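Local coordinates for methyltransferase small domain-containing protein (Thermoplasma acidophilum, PDB 1NE2) that is of unknown function but probably acts as an S-adenosylmethionine-dependent methyltransferase with a Rossmann-like fold, at residues B[12-17]-B[35-40]. Numbering follows the deposited sequence.
Sequences IRLQKL and STAAYF
Leu14 reaches helix 34-46 with one methyl group, CD1, which lies over the pair Ala37 and Ala38. The apolar contact is nearly even: Leu14 CD1 is 4.1 Å from Ala37 CB and 4.2 Å from Ala38 CB. The same methyl approaches the backbone between them, with Leu14 CD1 4.0 Å from Ala38 N, so it rests on the helix surface as well as on the two alanine methyls. Both alanines direct their CB atoms toward Leu14; the nearest CA atoms, those of Leu14 and Ala38, are 7.8 Å apart, a gap bridged by the leucine and the single methyls of the alanines. In Leu14, CG is anti to the carbonyl carbon (chi1 -66°) and CD1 extends away from CA (chi2 -179°), which carries that branch across. All three residues are buried, yet the two segments bury just 89 Å² between them.

No hydrogen bond joins the segments. A type I turn from Leu14 to Leu17 is closed by Leu17 N bonding to Leu14 O at 3.1 Å, while Ser35 OG and Tyr39 OH bond to Lys7 and Glu168.

The C-terminal part of helix 6-14 packs against helix 34-46 on its alanine side. Helix 64-71 adjoins both segments, through Ala37 on Ile64 and Leu65 and Leu17 on Cys67, and Phe40 lays helix 34-46 against strands 142-147 and 187-197 of the sheet.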
loop_
_atom_site.group_PDB
_atom_site.type_symbol
_atom_site.label_atom_id
_atom_site.label_comp_id
_atom_site.label_asym_id
_atom_site.label_seq_id
_atom_site.Cartn_x
_atom_site.Cartn_y
_atom_site.Cartn_z
ATOM N N ILE B 12 2.799 12.146 -21.401
ATOM C CA ILE B 12 3.932 13.062 -21.413
ATOM C C ILE B 12 4.681 13.068 -20.089
ATOM O O ILE B 12 5.877 13.345 -20.055
ATOM C CB ILE B 12 3.515 14.508 -21.795
ATOM C CG1 ILE B 12 2.413 15.013 -20.872
ATOM C CG2 ILE B 12 3.063 14.541 -23.245
ATOM C CD1 ILE B 12 1.994 16.437 -21.160
ATOM N N ARG B 13 3.992 12.754 -18.993
ATOM C CA ARG B 13 4.672 12.700 -17.707
ATOM C C ARG B 13 5.498 11.416 -17.647
ATOM O O ARG B 13 6.587 11.392 -17.075
ATOM C CB ARG B 13 3.661 12.757 -16.552
ATOM C CG ARG B 13 2.976 14.117 -16.399
ATOM C CD ARG B 13 3.985 15.211 -16.038
ATOM N NE ARG B 13 4.516 15.059 -14.685
ATOM C CZ ARG B 13 3.914 15.507 -13.584
ATOM N NH1 ARG B 13 2.753 16.142 -13.665
ATOM N NH2 ARG B 13 4.474 15.314 -12.398
ATOM N N LEU B 14 4.990 10.344 -18.249
ATOM C CA LEU B 14 5.721 9.086 -18.264
ATOM C C LEU B 14 6.952 9.176 -19.171
ATOM O O LEU B 14 7.969 8.534 -18.913
ATOM C CB LEU B 14 4.817 7.940 -18.739
ATOM C CG LEU B 14 3.635 7.569 -17.837
ATOM C CD1 LEU B 14 2.854 6.394 -18.443
ATOM C CD2 LEU B 14 4.160 7.203 -16.453
ATOM N N GLN B 15 6.868 9.980 -20.224
ATOM C CA GLN B 15 7.992 10.109 -21.145
ATOM C C GLN B 15 9.197 10.784 -20.494
ATOM O O GLN B 15 10.323 10.655 -20.972
ATOM C CB GLN B 15 7.540 10.862 -22.404
ATOM C CG GLN B 15 6.520 10.057 -23.218
ATOM C CD GLN B 15 5.754 10.894 -24.221
ATOM O OE1 GLN B 15 5.515 12.080 -24.001
ATOM N NE2 GLN B 15 5.341 10.271 -25.321
ATOM N N LYS B 16 8.965 11.482 -19.388
ATOM C CA LYS B 16 10.049 12.153 -18.679
ATOM C C LYS B 16 10.897 11.151 -17.894
ATOM O O LYS B 16 12.063 11.410 -17.594
ATOM C CB LYS B 16 9.483 13.210 -17.731
ATOM C CG LYS B 16 8.657 14.275 -18.426
ATOM C CD LYS B 16 8.085 15.265 -17.429
ATOM C CE LYS B 16 7.173 16.270 -18.114
ATOM N NZ LYS B 16 6.544 17.202 -17.135
ATOM N N LEU B 17 10.309 10.005 -17.564
ATOM C CA LEU B 17 11.018 8.966 -16.826
ATOM C C LEU B 17 12.237 8.475 -17.601
ATOM O O LEU B 17 12.381 8.751 -18.794
ATOM C CB LEU B 17 10.084 7.786 -16.535
ATOM C CG LEU B 17 9.136 7.889 -15.335
ATOM C CD1 LEU B 17 8.398 9.216 -15.335
ATOM C CD2 LEU B 17 8.161 6.724 -15.383
ATOM N N SER B 35 3.116 5.133 -24.360
ATOM C CA SER B 35 1.756 5.182 -24.903
ATOM C C SER B 35 0.926 3.996 -24.410
ATOM O O SER B 35 -0.189 4.164 -23.897
ATOM C CB SER B 35 1.802 5.174 -26.436
ATOM O OG SER B 35 0.492 5.203 -26.983
ATOM N N THR B 36 1.467 2.798 -24.586
ATOM C CA THR B 36 0.790 1.584 -24.154
ATOM C C THR B 36 0.574 1.593 -22.642
ATOM O O THR B 36 -0.494 1.213 -22.158
ATOM C CB THR B 36 1.599 0.336 -24.557
ATOM O OG1 THR B 36 1.725 0.302 -25.986
ATOM C CG2 THR B 36 0.894 -0.930 -24.087
ATOM N N ALA B 37 1.586 2.035 -21.902
ATOM C CA ALA B 37 1.491 2.095 -20.447
ATOM C C ALA B 37 0.383 3.050 -20.022
ATOM O O ALA B 37 -0.406 2.737 -19.127
ATOM C CB ALA B 37 2.820 2.538 -19.849
ATOM N N ALA B 38 0.335 4.219 -20.655
ATOM C CA ALA B 38 -0.693 5.205 -20.342
ATOM C C ALA B 38 -2.083 4.651 -20.666
ATOM O O ALA B 38 -3.011 4.811 -19.882
ATOM C CB ALA B 38 -0.438 6.495 -21.122
ATOM N N TYR B 39 -2.224 3.993 -21.819
ATOM C CA TYR B 39 -3.515 3.425 -22.214
ATOM C C TYR B 39 -4.008 2.427 -21.167
ATOM O O TYR B 39 -5.155 2.491 -20.705
ATOM C CB TYR B 39 -3.395 2.701 -23.556
ATOM C CG TYR B 39 -4.681 2.036 -23.998
ATOM C CD1 TYR B 39 -5.712 2.781 -24.565
ATOM C CD2 TYR B 39 -4.873 0.663 -23.838
ATOM C CE1 TYR B 39 -6.905 2.181 -24.964
ATOM C CE2 TYR B 39 -6.068 0.053 -24.234
ATOM C CZ TYR B 39 -7.077 0.821 -24.796
ATOM O OH TYR B 39 -8.263 0.235 -25.187
ATOM N N PHE B 40 -3.127 1.496 -20.815
ATOM C CA PHE B 40 -3.414 0.448 -19.842
ATOM C C PHE B 40 -3.826 1.038 -18.494
ATOM O O PHE B 40 -4.863 0.659 -17.935
ATOM C CB PHE B 40 -2.163 -0.433 -19.705
ATOM C CG PHE B 40 -2.256 -1.515 -18.664
ATOM C CD1 PHE B 40 -3.278 -2.462 -18.693
ATOM C CD2 PHE B 40 -1.256 -1.636 -17.702
ATOM C CE1 PHE B 40 -3.297 -3.522 -17.779
ATOM C CE2 PHE B 40 -1.262 -2.685 -16.786
ATOM C CZ PHE B 40 -2.288 -3.636 -16.825
#